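Local coordinates for Lin0431 protein (Listeria innocua, PDB 3LD7) that is of unknown function but belongs to the NusG domain II family, the construct being one piece of a longer protein, at residues D6-N15 with H82-T91; I22-F33 with L44-K55. All blocks are in the same frame, centred on the assembly; numbering follows the deposited sequence. Where two conformers were deposited one is given.

In the fold
Contact 1 joins the first and last strands of the modelled chain, 8-14 and 84-90, in the four-stranded sheet; contact 2, nested within the loop that contact 1 closes, pairs strands 30-36 and 42-48 of the three-stranded sheet and docks the turn after strand 17-23 onto the turn joining strands 42-48 and 51-57. The two meet where strands 8-14 and 17-23 lie side by side, and their centres are about 12 Å apart. Each has a buried apolar face and a more exposed polar rim. Contact 1 relies mainly on regular backbone pairing with branched aliphatic residues beneath; contact 2 adds a CH-pi contact between Phe33 and Met45, glycine-containing turns, a glutamate-to-amide bond and surface waters.

Contact 1 (D6-N15 with H82-T91); sequences DEVVAIISQN and HKVFVEIKST
Val8 and Ile88 meet on the buried face of this strand pair, where CB of Val8 lies 3.6 Å from CG2 of Ile88. Further along that face Ile12 and Val86 run side by side, with CG1 of Ile12 4.0 Å from CG2 of Val86. Ala10, between Val8 and Ile12, has only a methyl group and so leaves room for Ile52 to pack on it. Branched aliphatics suit the neighbouring places because they fill space and favour extended backbone. On the other face, methyl CG2 of Val9 presses against CG2 of Thr91 at 3.3 Å, tighter than normal contact. The backbones are antiparallel and exchange pairs of N-H...O hydrogen bonds at Val9-Lys89, Ile11-Glu87 and Ser13-Phe85, with single bonds at the ends from Thr91 N to Glu7 O and Asn15 N to Lys83 O; the bond from Ile11 N to Glu87 O is nearly straight, 2.8 Å long and 176° at the hydrogen.

Polar groups close the ends. Ser90 carries its hydroxyl anti to the backbone N (chi1 177°), so that OG donates to Asp6 OD1 at 2.8 Å, on the syn lone pair. At the far end a water takes a hydrogen bond from Gln14 NE2 and gives one to the carbonyl of His82; NE2 also bonds to Lys36 O. Asn15 and Lys83 lie alongside each other there, CD of the lysine 3.6 Å from OD1 of Asn15. Both have positive phi, which asparagine tolerates well; Lys83 opens a G1 beta bulge with Val84 against strand 76-79.

Strand 17-23 borders strand 8-14, while Ile52 also packs on Ile12 and Ile88, and Ile35 on Ile12 and Val84. This is the central antiparallel strand pair of a four-stranded sheet whose aliphatic face packs against a three-stranded sheet in this NusG domain II-type fold.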
# COMPACT_ATOMS: atom_id res chain seq x y z
N ASP A 6 -12.51 -14.98 -1.85
CA ASP A 6 -12.19 -14.24 -0.64
C ASP A 6 -12.59 -12.77 -0.81
O ASP A 6 -12.66 -12.25 -1.93
CB ASP A 6 -10.69 -14.38 -0.36
CG ASP A 6 -10.32 -14.05 1.08
OD1 ASP A 6 -11.23 -13.84 1.91
OD2 ASP A 6 -9.10 -14.00 1.38
N GLU A 7 -12.87 -12.11 0.31
CA GLU A 7 -13.09 -10.66 0.32
C GLU A 7 -12.01 -10.04 1.18
O GLU A 7 -11.85 -10.43 2.34
CB GLU A 7 -14.44 -10.33 0.93
CG GLU A 7 -15.63 -10.74 0.08
CD GLU A 7 -16.95 -10.41 0.76
OE1 GLU A 7 -17.13 -10.79 1.93
OE2 GLU A 7 -17.81 -9.76 0.11
N VAL A 8 -11.28 -9.08 0.63
CA VAL A 8 -10.12 -8.53 1.33
C VAL A 8 -10.10 -7.01 1.42
O VAL A 8 -10.71 -6.31 0.60
CB VAL A 8 -8.78 -9.03 0.72
CG1 VAL A 8 -8.71 -10.54 0.83
CG2 VAL A 8 -8.64 -8.58 -0.74
N VAL A 9 -9.38 -6.51 2.42
CA VAL A 9 -9.23 -5.09 2.66
C VAL A 9 -7.75 -4.80 2.81
O VAL A 9 -7.04 -5.57 3.46
CB VAL A 9 -9.95 -4.64 3.95
CG1 VAL A 9 -9.81 -3.16 4.15
CG2 VAL A 9 -11.41 -5.00 3.91
N ALA A 10 -7.28 -3.72 2.20
CA ALA A 10 -5.90 -3.31 2.36
C ALA A 10 -5.83 -2.23 3.43
O ALA A 10 -6.52 -1.21 3.35
CB ALA A 10 -5.36 -2.78 1.06
N ILE A 11 -4.99 -2.46 4.44
CA ILE A 11 -4.79 -1.51 5.52
C ILE A 11 -3.45 -0.84 5.28
O ILE A 11 -2.40 -1.50 5.25
CB ILE A 11 -4.82 -2.20 6.91
CG1 ILE A 11 -6.02 -3.16 7.03
CG2 ILE A 11 -4.77 -1.15 8.05
CD1 ILE A 11 -7.30 -2.48 7.05
N ILE A 12 -3.47 0.47 5.08
CA ILE A 12 -2.26 1.22 4.79
C ILE A 12 -1.94 2.16 5.94
O ILE A 12 -2.77 3.00 6.30
CB ILE A 12 -2.44 2.03 3.49
CG1 ILE A 12 -2.81 1.09 2.32
CG2 ILE A 12 -1.18 2.83 3.17
CD1 ILE A 12 -4.32 1.04 1.97
N SER A 13 -0.74 2.01 6.51
CA SER A 13 -0.33 2.73 7.72
C SER A 13 0.97 3.48 7.51
O SER A 13 1.78 3.09 6.68
CB SER A 13 -0.09 1.76 8.87
OG SER A 13 -1.29 1.10 9.24
N GLN A 14 1.16 4.51 8.31
CA GLN A 14 2.44 5.22 8.35
C GLN A 14 2.78 5.39 9.84
O GLN A 14 1.99 5.95 10.61
CB GLN A 14 2.29 6.57 7.68
CG GLN A 14 3.51 7.46 7.75
CD GLN A 14 3.16 8.92 7.37
OE1 GLN A 14 2.11 9.46 7.77
NE2 GLN A 14 4.05 9.56 6.63
N ASN A 15 3.94 4.86 10.24
CA ASN A 15 4.33 4.78 11.64
C ASN A 15 3.27 4.12 12.53
O ASN A 15 3.04 4.54 13.69
CB ASN A 15 4.77 6.13 12.19
CG ASN A 15 5.60 5.99 13.48
OD1 ASN A 15 6.26 4.96 13.70
ND2 ASN A 15 5.55 7.01 14.32
N HIS A 82 10.46 4.76 5.38
CA HIS A 82 9.36 5.72 5.50
C HIS A 82 8.29 5.26 6.47
O HIS A 82 7.25 5.94 6.62
CB HIS A 82 8.74 5.96 4.12
CG HIS A 82 9.68 6.61 3.15
ND1 HIS A 82 9.32 6.92 1.85
CD2 HIS A 82 10.98 7.00 3.28
CE1 HIS A 82 10.34 7.50 1.24
NE2 HIS A 82 11.37 7.54 2.07
N LYS A 83 8.49 4.10 7.08
CA LYS A 83 7.55 3.55 8.08
C LYS A 83 6.17 3.27 7.51
O LYS A 83 5.14 3.35 8.21
CB LYS A 83 7.47 4.46 9.32
CG LYS A 83 8.86 4.78 9.91
CD LYS A 83 8.75 5.55 11.21
CE LYS A 83 10.12 5.92 11.74
NZ LYS A 83 10.08 6.62 13.04
N VAL A 84 6.14 2.92 6.23
CA VAL A 84 4.87 2.66 5.57
C VAL A 84 4.65 1.17 5.49
O VAL A 84 5.57 0.41 5.15
CB VAL A 84 4.83 3.30 4.15
CG1 VAL A 84 3.63 2.77 3.35
CG2 VAL A 84 4.75 4.84 4.29
N PHE A 85 3.44 0.74 5.83
CA PHE A 85 3.13 -0.68 5.81
C PHE A 85 1.77 -0.88 5.17
O PHE A 85 0.82 -0.13 5.46
CB PHE A 85 3.11 -1.20 7.25
CG PHE A 85 2.89 -2.68 7.39
CD1 PHE A 85 3.79 -3.59 6.84
CD2 PHE A 85 1.82 -3.15 8.13
CE1 PHE A 85 3.60 -4.97 7.04
CE2 PHE A 85 1.63 -4.51 8.31
CZ PHE A 85 2.50 -5.42 7.76
N VAL A 86 1.66 -1.89 4.32
CA VAL A 86 0.38 -2.29 3.77
C VAL A 86 0.15 -3.74 4.16
O VAL A 86 1.02 -4.59 3.98
CB VAL A 86 0.39 -2.22 2.22
CG1 VAL A 86 -0.96 -2.72 1.66
CG2 VAL A 86 0.71 -0.81 1.74
N GLU A 87 -1.02 -4.02 4.73
CA GLU A 87 -1.40 -5.38 5.06
C GLU A 87 -2.73 -5.67 4.40
O GLU A 87 -3.67 -4.88 4.54
CB GLU A 87 -1.56 -5.51 6.58
CG GLU A 87 -2.05 -6.84 7.00
CD GLU A 87 -2.07 -7.01 8.51
OE1 GLU A 87 -1.93 -6.00 9.25
OE2 GLU A 87 -2.23 -8.15 8.95
N ILE A 88 -2.84 -6.79 3.70
CA ILE A 88 -4.11 -7.23 3.15
C ILE A 88 -4.72 -8.29 4.05
O ILE A 88 -4.07 -9.31 4.35
CB ILE A 88 -3.98 -7.73 1.72
CG1 ILE A 88 -3.40 -6.61 0.84
CG2 ILE A 88 -5.34 -8.24 1.17
CD1 ILE A 88 -3.35 -6.96 -0.63
N LYS A 89 -5.95 -8.03 4.49
CA LYS A 89 -6.64 -8.91 5.44
C LYS A 89 -7.94 -9.43 4.84
O LYS A 89 -8.64 -8.70 4.15
CB LYS A 89 -6.97 -8.15 6.73
CG LYS A 89 -5.77 -7.61 7.51
CD LYS A 89 -6.24 -7.02 8.85
CE LYS A 89 -5.06 -6.63 9.72
NZ LYS A 89 -5.46 -6.22 11.10
N SER A 90 -8.26 -10.67 5.13
CA SER A 90 -9.56 -11.20 4.76
C SER A 90 -10.59 -10.62 5.72
O SER A 90 -10.29 -10.40 6.88
CB SER A 90 -9.55 -12.73 4.86
OG SER A 90 -10.83 -13.26 4.57
N THR A 91 -11.80 -10.35 5.24
CA THR A 91 -12.86 -9.92 6.15
C THR A 91 -13.75 -11.11 6.51
O THR A 91 -14.74 -11.00 7.24
CB THR A 91 -13.71 -8.80 5.55
OG1 THR A 91 -14.28 -9.23 4.31
CG2 THR A 91 -12.87 -7.56 5.31
O HOH W 1 6.60 8.44 5.60

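Contact 2 (I22-F33 with L44-K55); sequences IPLTGHKGNEQF and LMEVDGERIRIK
With chi1 at 63°, Phe33 holds its ring between its backbone N and carbonyl carbon, over Met45, a selenomethionine. The methionine CB sits 3.7 Å from the ring centroid and 14° off its normal, a CH-pi contact over one face, while its bent tail leads off to Val86 of the other sheet. Glu50 sets CG beside its backbone N (chi1 -51°) and then runs extended, which carries OE2 to Gly26 N at 2.8 Å, approached from above the carboxylate plane.

The frame is antiparallel: Glu31-Val47 and Phe33-Met45 are hydrogen-bonded pairs, and Gly49 N donates to Gly29 O. Gly26 has the positive phi of the third place in the type II turn Leu24-His27; Gly49, also at positive phi, fills the second place of the type II' turn Asp48-Arg51. Val47 is buried against Leu24 and Ile22: its CG1 lies 3.9 Å from Leu24 CD2, its CG2 3.9 Å from Ile22 CD1. On the sheet's other face Arg53 grips Glu46 side-on, NE and NH2 both donating to OE1 at 2.8 Å.

Two waters extend the Glu50 link, one shared with Thr25 OG1, which also bonds Val8 N, the other with His27 O and Lys28 NZ. Arg20 bridges to Glu31 and makes a cation-pi contact with Phe33. Arg53 would favour the ionised form of buried Glu46; surface Glu50, held by the Gly26 amide and two waters, is probably ionised too.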
# COMPACT_ATOMS: atom_id res chain seq x y z
N ILE A 22 -8.91 0.09 2.70
CA ILE A 22 -9.48 0.07 1.36
C ILE A 22 -9.95 -1.32 0.98
O ILE A 22 -9.14 -2.22 0.71
CB ILE A 22 -8.47 0.55 0.28
CG1 ILE A 22 -7.92 1.95 0.59
CG2 ILE A 22 -9.16 0.51 -1.09
CD1 ILE A 22 -6.88 2.42 -0.45
N PRO A 23 -11.26 -1.53 0.96
CA PRO A 23 -11.79 -2.82 0.51
C PRO A 23 -11.48 -2.99 -0.97
O PRO A 23 -11.83 -2.11 -1.77
CB PRO A 23 -13.31 -2.67 0.74
CG PRO A 23 -13.41 -1.65 1.79
CD PRO A 23 -12.30 -0.67 1.54
N LEU A 24 -10.79 -4.08 -1.33
CA LEU A 24 -10.28 -4.24 -2.68
C LEU A 24 -11.26 -5.02 -3.51
O LEU A 24 -11.30 -4.86 -4.72
CB LEU A 24 -8.94 -4.98 -2.70
CG LEU A 24 -7.78 -4.23 -2.06
CD1 LEU A 24 -6.55 -5.12 -2.02
CD2 LEU A 24 -7.51 -2.91 -2.78
N THR A 25 -12.04 -5.87 -2.86
CA THR A 25 -12.88 -6.78 -3.60
C THR A 25 -14.08 -6.04 -4.20
O THR A 25 -14.92 -5.48 -3.48
CB THR A 25 -13.30 -7.97 -2.73
OG1 THR A 25 -12.12 -8.54 -2.11
CG2 THR A 25 -13.98 -9.02 -3.58
N GLY A 26 -14.16 -6.03 -5.52
CA GLY A 26 -15.15 -5.26 -6.24
C GLY A 26 -14.68 -3.87 -6.64
O GLY A 26 -15.40 -3.13 -7.32
N HIS A 27 -13.47 -3.50 -6.23
CA HIS A 27 -12.94 -2.21 -6.64
C HIS A 27 -12.56 -2.21 -8.12
O HIS A 27 -11.91 -3.13 -8.61
CB HIS A 27 -11.76 -1.77 -5.78
CG HIS A 27 -11.15 -0.50 -6.25
ND1 HIS A 27 -11.68 0.75 -5.98
CD2 HIS A 27 -10.11 -0.28 -7.08
CE1 HIS A 27 -10.95 1.68 -6.57
NE2 HIS A 27 -9.98 1.07 -7.24
N LYS A 28 -13.00 -1.18 -8.85
CA LYS A 28 -12.61 -1.03 -10.25
C LYS A 28 -12.19 0.39 -10.52
O LYS A 28 -12.75 1.34 -9.96
CB LYS A 28 -13.78 -1.41 -11.16
CG LYS A 28 -14.17 -2.88 -11.03
CD LYS A 28 -15.17 -3.32 -12.08
CE LYS A 28 -15.24 -4.83 -12.17
NZ LYS A 28 -15.69 -5.41 -10.89
N GLY A 29 -11.23 0.55 -11.42
CA GLY A 29 -10.66 1.84 -11.70
C GLY A 29 -9.30 1.97 -11.03
O GLY A 29 -8.79 1.02 -10.42
N ASN A 30 -8.72 3.15 -11.15
CA ASN A 30 -7.39 3.42 -10.64
C ASN A 30 -7.45 4.60 -9.70
O ASN A 30 -8.03 5.65 -10.03
CB ASN A 30 -6.45 3.69 -11.83
CG ASN A 30 -4.99 3.71 -11.42
OD1 ASN A 30 -4.27 2.71 -11.58
ND2 ASN A 30 -4.54 4.85 -10.91
N GLU A 31 -6.86 4.43 -8.54
CA GLU A 31 -6.75 5.51 -7.59
C GLU A 31 -5.32 5.60 -7.14
O GLU A 31 -4.68 4.58 -6.84
CB GLU A 31 -7.62 5.23 -6.36
CG GLU A 31 -7.60 6.38 -5.38
CD GLU A 31 -7.72 5.98 -3.92
OE1 GLU A 31 -8.32 4.93 -3.59
OE2 GLU A 31 -7.21 6.77 -3.09
N GLN A 32 -4.80 6.83 -7.08
CA GLN A 32 -3.48 7.04 -6.53
C GLN A 32 -3.54 8.04 -5.40
O GLN A 32 -4.27 9.04 -5.47
CB GLN A 32 -2.51 7.49 -7.62
CG GLN A 32 -2.29 6.38 -8.64
CD GLN A 32 -1.49 6.80 -9.85
OE1 GLN A 32 -0.64 7.69 -9.78
NE2 GLN A 32 -1.77 6.15 -10.99
N PHE A 33 -2.76 7.79 -4.36
CA PHE A 33 -2.65 8.78 -3.29
C PHE A 33 -1.22 8.77 -2.77
O PHE A 33 -0.55 7.74 -2.84
CB PHE A 33 -3.71 8.58 -2.17
CG PHE A 33 -3.60 7.27 -1.42
CD1 PHE A 33 -4.17 6.11 -1.91
CD2 PHE A 33 -2.89 7.21 -0.22
CE1 PHE A 33 -4.07 4.89 -1.20
CE2 PHE A 33 -2.79 6.01 0.49
CZ PHE A 33 -3.38 4.85 -0.01
N LEU A 44 4.07 6.99 -3.35
CA LEU A 44 2.90 7.09 -4.22
C LEU A 44 2.23 5.74 -4.28
O LEU A 44 2.79 4.78 -4.82
CB LEU A 44 3.33 7.54 -5.61
CG LEU A 44 2.21 7.75 -6.63
CD1 LEU A 44 1.14 8.71 -6.13
CD2 LEU A 44 2.84 8.25 -7.91
N MSE A 45 1.06 5.64 -3.64
CA MSE A 45 0.30 4.41 -3.58
C MSE A 45 -0.65 4.33 -4.75
O MSE A 45 -1.19 5.35 -5.18
CB MSE A 45 -0.54 4.40 -2.28
CG MSE A 45 0.29 4.70 -1.03
SE MSE A 45 1.83 3.54 -0.77
CE MSE A 45 0.91 1.80 -0.93
N GLU A 46 -0.88 3.12 -5.24
CA GLU A 46 -1.75 2.92 -6.38
C GLU A 46 -2.63 1.72 -6.13
O GLU A 46 -2.14 0.64 -5.82
CB GLU A 46 -0.93 2.72 -7.67
CG GLU A 46 -1.80 2.57 -8.91
CD GLU A 46 -0.98 2.34 -10.18
OE1 GLU A 46 0.26 2.19 -10.07
OE2 GLU A 46 -1.57 2.31 -11.27
N VAL A 47 -3.93 1.92 -6.29
CA VAL A 47 -4.88 0.82 -6.29
C VAL A 47 -5.44 0.74 -7.70
O VAL A 47 -5.94 1.72 -8.23
CB VAL A 47 -6.01 1.06 -5.27
CG1 VAL A 47 -7.02 -0.06 -5.34
CG2 VAL A 47 -5.40 1.16 -3.87
N ASP A 48 -5.29 -0.42 -8.32
CA ASP A 48 -5.81 -0.62 -9.66
C ASP A 48 -6.63 -1.88 -9.65
O ASP A 48 -6.10 -2.97 -9.41
CB ASP A 48 -4.66 -0.73 -10.67
CG ASP A 48 -5.14 -0.74 -12.10
OD1 ASP A 48 -5.47 0.34 -12.64
OD2 ASP A 48 -5.19 -1.83 -12.68
N GLY A 49 -7.94 -1.77 -9.88
CA GLY A 49 -8.79 -2.92 -9.71
C GLY A 49 -8.65 -3.42 -8.30
O GLY A 49 -8.77 -2.63 -7.34
N GLU A 50 -8.40 -4.72 -8.15
CA GLU A 50 -8.35 -5.33 -6.82
C GLU A 50 -6.94 -5.49 -6.29
O GLU A 50 -6.70 -6.28 -5.39
CB GLU A 50 -9.09 -6.68 -6.81
CG GLU A 50 -10.48 -6.52 -7.40
CD GLU A 50 -11.42 -7.68 -7.14
OE1 GLU A 50 -10.96 -8.77 -6.70
OE2 GLU A 50 -12.64 -7.48 -7.40
N ARG A 51 -5.99 -4.75 -6.87
CA ARG A 51 -4.58 -4.87 -6.47
C ARG A 51 -4.04 -3.54 -5.96
O ARG A 51 -4.53 -2.45 -6.34
CB ARG A 51 -3.71 -5.27 -7.68
CG ARG A 51 -4.11 -6.48 -8.46
CD ARG A 51 -3.13 -6.68 -9.64
NE ARG A 51 -3.20 -5.56 -10.59
CZ ARG A 51 -2.33 -5.36 -11.58
NH1 ARG A 51 -1.31 -6.19 -11.75
NH2 ARG A 51 -2.47 -4.31 -12.39
N ILE A 52 -3.02 -3.61 -5.13
CA ILE A 52 -2.39 -2.40 -4.61
C ILE A 52 -0.88 -2.51 -4.69
O ILE A 52 -0.32 -3.61 -4.59
CB ILE A 52 -2.85 -2.13 -3.15
CG1 ILE A 52 -2.34 -0.78 -2.64
CG2 ILE A 52 -2.48 -3.31 -2.23
CD1 ILE A 52 -2.94 -0.38 -1.29
N ARG A 53 -0.20 -1.39 -4.91
CA ARG A 53 1.26 -1.36 -4.86
C ARG A 53 1.74 0.00 -4.43
O ARG A 53 0.98 0.98 -4.46
CB ARG A 53 1.88 -1.66 -6.23
CG ARG A 53 1.68 -0.56 -7.27
CD ARG A 53 2.43 -0.85 -8.56
NE ARG A 53 2.07 0.10 -9.61
CZ ARG A 53 2.47 -0.01 -10.87
NH1 ARG A 53 3.29 -0.99 -11.25
NH2 ARG A 53 2.04 0.88 -11.76
N ILE A 54 3.02 0.06 -4.07
CA ILE A 54 3.72 1.34 -4.07
C ILE A 54 4.21 1.55 -5.49
O ILE A 54 5.07 0.81 -5.98
CB ILE A 54 4.89 1.41 -3.10
CG1 ILE A 54 4.47 1.06 -1.66
CG2 ILE A 54 5.54 2.81 -3.18
CD1 ILE A 54 5.69 0.85 -0.74
N LYS A 55 3.63 2.53 -6.18
CA LYS A 55 4.00 2.78 -7.56
C LYS A 55 5.40 3.36 -7.65
O LYS A 55 6.21 2.96 -8.52
CB LYS A 55 2.99 3.73 -8.23
CG LYS A 55 3.35 4.05 -9.68
CD LYS A 55 2.26 4.86 -10.36
CE LYS A 55 2.62 5.10 -11.83
NZ LYS A 55 1.55 5.80 -12.57
O HOH W 2 -10.27 -9.11 -4.00
O HOH W 3 -13.10 -5.55 -9.31